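Long-range contacts in hypothetical conserved protein (Geobacillus kaustophilus, PDB 3VNP), which catalyses the reversible hydration of carbon dioxide to hydrogencarbonate as a trimeric gamma-class carbonic anhydrase that takes magnesium or zinc in its active site: residues A[73-78]-A[90-95]; A[35-40]-A[56-61]. All coordinates share one frame; numbering follows the deposited sequence.

Interaction 1: A[73-78]-A[90-95]; sequences IIEDGV and IVRKNA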
loop_
_atom_site.group_PDB
_atom_site.type_symbol
_atom_site.label_atom_id
_atom_site.label_comp_id
_atom_site.label_asym_id
_atom_site.label_seq_id
_atom_site.Cartn_x
_atom_site.Cartn_y
_atom_site.Cartn_z
ATOM N N ILE A 73 -3.511 -3.056 -19.925
ATOM C CA ILE A 73 -3.346 -4.409 -20.455
ATOM C C ILE A 73 -2.255 -5.194 -19.736
ATOM O O ILE A 73 -1.114 -4.748 -19.643
ATOM C CB ILE A 73 -2.993 -4.398 -21.983
ATOM C CG1 ILE A 73 -4.197 -3.957 -22.819
ATOM C CG2 ILE A 73 -2.553 -5.789 -22.433
ATOM C CD1 ILE A 73 -4.462 -2.498 -22.759
ATOM N N ILE A 74 -2.609 -6.375 -19.244
ATOM C CA ILE A 74 -1.661 -7.241 -18.555
ATOM C C ILE A 74 -1.735 -8.605 -19.234
ATOM O O ILE A 74 -2.630 -9.393 -18.942
ATOM C CB ILE A 74 -2.029 -7.408 -17.067
ATOM C CG1 ILE A 74 -2.092 -6.039 -16.385
ATOM C CG2 ILE A 74 -1.016 -8.316 -16.382
ATOM C CD1 ILE A 74 -2.474 -6.100 -14.925
ATOM N N GLU A 75 -0.792 -8.886 -20.127
ATOM C CA GLU A 75 -0.793 -10.151 -20.866
ATOM C C GLU A 75 -0.530 -11.405 -20.034
ATOM O O GLU A 75 -0.237 -11.334 -18.839
ATOM C CB GLU A 75 0.202 -10.080 -22.029
ATOM C CG GLU A 75 -0.058 -8.910 -22.967
ATOM C CD GLU A 75 0.786 -8.960 -24.229
ATOM O OE1 GLU A 75 1.938 -9.442 -24.163
ATOM O OE2 GLU A 75 0.304 -8.502 -25.286
ATOM N N ASP A 76 -0.635 -12.559 -20.685
ATOM C CA ASP A 76 -0.447 -13.845 -20.024
ATOM C C ASP A 76 0.873 -14.031 -19.286
ATOM O O ASP A 76 1.898 -13.463 -19.657
ATOM C CB ASP A 76 -0.616 -14.969 -21.042
ATOM C CG ASP A 76 -2.062 -15.186 -21.443
ATOM O OD1 ASP A 76 -2.776 -14.197 -21.724
ATOM O OD2 ASP A 76 -2.482 -16.361 -21.485
ATOM N N GLY A 77 0.821 -14.830 -18.224
ATOM C CA GLY A 77 1.999 -15.137 -17.430
ATOM C C GLY A 77 2.684 -14.038 -16.635
ATOM O O GLY A 77 3.739 -14.276 -16.046
ATOM N N VAL A 78 2.103 -12.844 -16.603
ATOM C CA VAL A 78 2.703 -11.732 -15.872
ATOM C C VAL A 78 2.645 -11.903 -14.355
ATOM O O VAL A 78 1.666 -12.409 -13.804
ATOM C CB VAL A 78 2.029 -10.390 -16.245
ATOM C CG1 VAL A 78 2.430 -9.299 -15.254
ATOM C CG2 VAL A 78 2.437 -9.988 -17.648
ATOM N N ILE A 90 0.908 -1.028 -19.808
ATOM C CA ILE A 90 0.838 -2.129 -20.749
ATOM C C ILE A 90 1.988 -3.064 -20.411
ATOM O O ILE A 90 3.145 -2.770 -20.697
ATOM C CB ILE A 90 0.965 -1.617 -22.190
ATOM C CG1 ILE A 90 -0.205 -0.683 -22.487
ATOM C CG2 ILE A 90 0.978 -2.784 -23.178
ATOM C CD1 ILE A 90 -0.087 0.043 -23.791
ATOM N N VAL A 91 1.660 -4.183 -19.774
ATOM C CA VAL A 91 2.657 -5.166 -19.364
ATOM C C VAL A 91 2.607 -6.360 -20.312
ATOM O O VAL A 91 1.596 -7.064 -20.378
ATOM C CB VAL A 91 2.387 -5.651 -17.916
ATOM C CG1 VAL A 91 3.565 -6.446 -17.402
ATOM C CG2 VAL A 91 2.099 -4.459 -17.010
ATOM N N ARG A 92 3.695 -6.588 -21.042
ATOM C CA ARG A 92 3.747 -7.695 -21.991
ATOM C C ARG A 92 3.943 -9.061 -21.338
ATOM O O ARG A 92 4.325 -9.162 -20.167
ATOM C CB ARG A 92 4.845 -7.446 -23.033
ATOM C CG ARG A 92 4.627 -6.182 -23.849
ATOM C CD ARG A 92 3.279 -6.228 -24.530
ATOM N NE ARG A 92 3.023 -5.042 -25.335
ATOM C CZ ARG A 92 1.946 -4.885 -26.100
ATOM N NH1 ARG A 92 1.033 -5.847 -26.156
ATOM N NH2 ARG A 92 1.776 -3.768 -26.799
ATOM N N LYS A 93 3.676 -10.109 -22.113
ATOM C CA LYS A 93 3.789 -11.481 -21.639
ATOM C C LYS A 93 5.052 -11.828 -20.876
ATOM O O LYS A 93 6.160 -11.445 -21.248
ATOM C CB LYS A 93 3.621 -12.461 -22.805
ATOM C CG LYS A 93 2.168 -12.615 -23.230
ATOM C CD LYS A 93 1.963 -13.619 -24.365
ATOM C CE LYS A 93 0.468 -13.743 -24.707
ATOM N NZ LYS A 93 0.208 -14.624 -25.888
ATOM N N ASN A 94 4.845 -12.557 -19.787
ATOM C CA ASN A 94 5.910 -13.042 -18.925
ATOM C C ASN A 94 6.783 -12.017 -18.216
ATOM O O ASN A 94 7.798 -12.381 -17.624
ATOM C CB ASN A 94 6.795 -14.019 -19.710
ATOM C CG ASN A 94 6.021 -15.226 -20.210
ATOM O OD1 ASN A 94 5.216 -15.807 -19.478
ATOM N ND2 ASN A 94 6.261 -15.612 -21.456
ATOM N N ALA A 95 6.405 -10.747 -18.262
ATOM C CA ALA A 95 7.199 -9.735 -17.582
ATOM C C ALA A 95 6.956 -9.877 -16.082
ATOM O O ALA A 95 5.968 -10.473 -15.661
ATOM C CB ALA A 95 6.802 -8.343 -18.056
#

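Interaction 2: A[35-40]-A[56-61]; sequences TSIWFN and VNIQDN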
loop_
_atom_site.group_PDB
_atom_site.type_symbol
_atom_site.label_atom_id
_atom_site.label_comp_id
_atom_site.label_asym_id
_atom_site.label_seq_id
_atom_site.Cartn_x
_atom_site.Cartn_y
_atom_site.Cartn_z
ATOM N N THR A 35 -5.574 -17.134 -13.447
ATOM C CA THR A 35 -4.886 -15.998 -12.855
ATOM C C THR A 35 -5.391 -15.804 -11.423
ATOM O O THR A 35 -6.532 -16.141 -11.098
ATOM C CB THR A 35 -5.084 -14.693 -13.667
ATOM O OG1 THR A 35 -6.346 -14.100 -13.351
ATOM C CG2 THR A 35 -5.022 -14.984 -15.143
ATOM N N SER A 36 -4.526 -15.283 -10.563
ATOM C CA SER A 36 -4.885 -15.070 -9.171
ATOM C C SER A 36 -4.731 -13.615 -8.758
ATOM O O SER A 36 -3.690 -13.006 -8.981
ATOM C CB SER A 36 -4.024 -15.962 -8.280
ATOM O OG SER A 36 -2.680 -15.946 -8.715
ATOM N N ILE A 37 -5.788 -13.064 -8.175
ATOM C CA ILE A 37 -5.797 -11.683 -7.702
ATOM C C ILE A 37 -5.745 -11.832 -6.175
ATOM O O ILE A 37 -6.696 -12.319 -5.549
ATOM C CB ILE A 37 -7.100 -10.966 -8.137
ATOM C CG1 ILE A 37 -7.364 -11.209 -9.632
ATOM C CG2 ILE A 37 -7.011 -9.476 -7.838
ATOM C CD1 ILE A 37 -6.314 -10.660 -10.569
ATOM N N TRP A 38 -4.638 -11.420 -5.570
ATOM C CA TRP A 38 -4.486 -11.595 -4.132
ATOM C C TRP A 38 -5.086 -10.551 -3.200
ATOM O O TRP A 38 -5.518 -9.475 -3.619
ATOM C CB TRP A 38 -3.010 -11.843 -3.819
ATOM C CG TRP A 38 -2.534 -13.055 -4.552
ATOM C CD1 TRP A 38 -2.183 -13.129 -5.874
ATOM C CD2 TRP A 38 -2.493 -14.398 -4.054
ATOM N NE1 TRP A 38 -1.934 -14.432 -6.227
ATOM C CE2 TRP A 38 -2.118 -15.233 -5.130
ATOM C CE3 TRP A 38 -2.744 -14.979 -2.800
ATOM C CZ2 TRP A 38 -1.989 -16.619 -4.996
ATOM C CZ3 TRP A 38 -2.617 -16.353 -2.666
ATOM C CH2 TRP A 38 -2.241 -17.159 -3.761
ATOM N N PHE A 39 -5.114 -10.915 -1.924
ATOM C CA PHE A 39 -5.689 -10.114 -0.854
ATOM C C PHE A 39 -5.584 -8.592 -0.928
ATOM O O PHE A 39 -4.516 -8.034 -1.185
ATOM C CB PHE A 39 -5.139 -10.618 0.492
ATOM C CG PHE A 39 -5.459 -12.064 0.763
ATOM C CD1 PHE A 39 -6.750 -12.453 1.100
ATOM C CD2 PHE A 39 -4.492 -13.050 0.575
ATOM C CE1 PHE A 39 -7.079 -13.800 1.237
ATOM C CE2 PHE A 39 -4.808 -14.393 0.706
ATOM C CZ PHE A 39 -6.106 -14.772 1.035
ATOM N N ASN A 40 -6.722 -7.940 -0.699
ATOM C CA ASN A 40 -6.835 -6.483 -0.675
ATOM C C ASN A 40 -6.559 -5.730 -1.961
ATOM O O ASN A 40 -6.567 -4.503 -1.968
ATOM C CB ASN A 40 -5.944 -5.914 0.422
ATOM C CG ASN A 40 -6.321 -6.427 1.785
ATOM O OD1 ASN A 40 -7.351 -6.052 2.345
ATOM N ND2 ASN A 40 -5.497 -7.306 2.325
ATOM N N VAL A 56 -1.917 -15.198 -14.839
ATOM C CA VAL A 56 -1.295 -14.001 -14.285
ATOM C C VAL A 56 -1.513 -13.937 -12.774
ATOM O O VAL A 56 -2.521 -14.439 -12.270
ATOM C CB VAL A 56 -1.921 -12.726 -14.893
ATOM C CG1 VAL A 56 -1.390 -11.495 -14.178
ATOM C CG2 VAL A 56 -1.640 -12.665 -16.388
ATOM N N ASN A 57 -0.570 -13.347 -12.045
ATOM C CA ASN A 57 -0.752 -13.189 -10.603
ATOM C C ASN A 57 -0.528 -11.737 -10.223
ATOM O O ASN A 57 0.502 -11.148 -10.545
ATOM C CB ASN A 57 0.168 -14.102 -9.777
ATOM C CG ASN A 57 1.630 -13.725 -9.878
ATOM O OD1 ASN A 57 2.376 -14.285 -10.688
ATOM N ND2 ASN A 57 2.055 -12.771 -9.051
ATOM N N ILE A 58 -1.530 -11.158 -9.575
ATOM C CA ILE A 58 -1.480 -9.780 -9.116
ATOM C C ILE A 58 -1.491 -9.875 -7.594
ATOM O O ILE A 58 -2.537 -10.059 -6.970
ATOM C CB ILE A 58 -2.692 -8.998 -9.645
ATOM C CG1 ILE A 58 -2.579 -8.887 -11.169
ATOM C CG2 ILE A 58 -2.757 -7.612 -9.011
ATOM C CD1 ILE A 58 -3.748 -8.208 -11.825
ATOM N N GLN A 59 -0.305 -9.763 -7.006
ATOM C CA GLN A 59 -0.143 -9.899 -5.567
ATOM C C GLN A 59 -0.782 -8.852 -4.657
ATOM O O GLN A 59 -1.213 -7.785 -5.098
ATOM C CB GLN A 59 1.346 -10.081 -5.249
ATOM C CG GLN A 59 1.856 -11.462 -5.672
ATOM C CD GLN A 59 3.362 -11.591 -5.623
ATOM O OE1 GLN A 59 3.994 -11.262 -4.618
ATOM N NE2 GLN A 59 3.950 -12.081 -6.712
ATOM N N ASP A 60 -0.845 -9.222 -3.380
ATOM C CA ASP A 60 -1.439 -8.463 -2.281
ATOM C C ASP A 60 -1.333 -6.948 -2.270
ATOM O O ASP A 60 -0.270 -6.382 -2.513
ATOM C CB ASP A 60 -0.876 -9.006 -0.972
ATOM C CG ASP A 60 -0.796 -10.525 -0.970
ATOM O OD1 ASP A 60 -1.806 -11.198 -0.648
ATOM O OD2 ASP A 60 0.284 -11.046 -1.316
ATOM N N ASN A 61 -2.456 -6.303 -1.972
ATOM C CA ASN A 61 -2.527 -4.849 -1.872
ATOM C C ASN A 61 -2.157 -4.034 -3.098
ATOM O O ASN A 61 -1.629 -2.932 -2.961
ATOM C CB ASN A 61 -1.659 -4.374 -0.712
ATOM C CG ASN A 61 -2.260 -4.698 0.621
ATOM O OD1 ASN A 61 -3.278 -4.119 1.010
ATOM N ND2 ASN A 61 -1.642 -5.631 1.339
HETATM O O HOH W 1 -1.966 -17.283 -11.050
#

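Interaction 1: A[73-78]-A[90-95]
Lys93 N donates to OE1 of Glu75 at 2.8 Å, meeting its anti lone pair in a somewhat bent bond, 145° at the hydrogen. The other oxygen of this carboxylate, OE2 of Glu75, forms a salt bridge with NH1 of Arg92 at 2.9 Å. The oxygen lies in the guanidinium plane, whereas NH1 stands well above the carboxylate plane; the two groups are turned 69° apart. Arg92 gets there by bending at chi2 (-57°), which folds the chain back toward Glu75 and lays one guanidinium face over CG2 of Ile90; its NH2 goes on to a second carboxylate, Glu108. The extended Lys93 chain crosses Glu75 at about a right angle, its CG 3.4 Å from Glu75 CB.

The two backbones run parallel, Ile73 pairing with Ile90 and Ile74 with Val91. Ile73 O takes the N-H of Val91 at 2.8 Å, and Val91 O takes that of Glu75 at 3.0 Å. Past the strands both segments make type II turns, 75-78 and 92-95, stacked one on the next and joined by Asn94 N to Asp76 O, 3.1 Å. On the buried side Val78 fits against Val91: both its methyls reach CG1 of Val91, with CG2 of Val78 at 3.7 Å.

These are successive coils of the left-handed beta-helix, with strands 72-74 and 90-91 adjacent in one parallel sheet. Asp76 is bound to Asn54 on the preceding coil, and Arg156 of helix 146-170 donates to Gly77 O beside the turns.

Interaction 2: A[35-40]-A[56-61]
Three straight backbone bonds carry this parallel pairing. Phe39 O accepts from Asn61 N at 2.8 Å, while Ile58 O accepts from Trp38 N and Ser36 O from Ile58 N. A water bound to Ser36 OG lies near the start of the pair.

Asp60 lies alongside Phe39, carboxylate and ring only 4° from coplanar, and OD1 of Asp60 lies at the ring edge, 3.5 Å from CD2 of Phe39. The other oxygen, OD2, forms a salt bridge with Arg44 of the second subunit and a weak hydrogen bond with ND1 of the metal ligand His82, which it probably helps to orient. Trp38 turns its edge to the Ile58 carbonyl, CD1 of Trp38 being 3.3 Å from Ile58 O, while Arg44 of the second subunit makes a cation-pi contact with the indole. On the sheet face opposite Ser36, Ile37 bends at chi2 (-63°), which brings its CD1 to 3.8 Å from CD1 of the extended Ile58 beside it.

Strands 36-37 and 57-58 lie between 18-19 and 79-80 in one sheet of the beta-helix; Tyr159 and Tyr166 of helix 146-170 pack against Trp38, and Ile74 of strand 72-74 touches Ile58.

In the fold
From the N terminus, the chain first closes interaction 2, where 56-61 returns beside 35-40 after 15 residues that include strands 42-45 and 49-52. It then passes strand 63-65 before interaction 1, in which 90-95 comes back beside 73-78 after an 11-residue excursion. The loops follow in series, neither nesting nor crossing, each one winding of the beta-helix, but they lie on different sides of its prism. Their centres are 14 Å apart, yet they touch: Val78 O probably accepts a hydrogen bond from Asn57 N at 3.0 Å, and Val56 packs against the 75-78 turn. Interaction 2 reaches the subunit interface; interaction 1 stays within one chain.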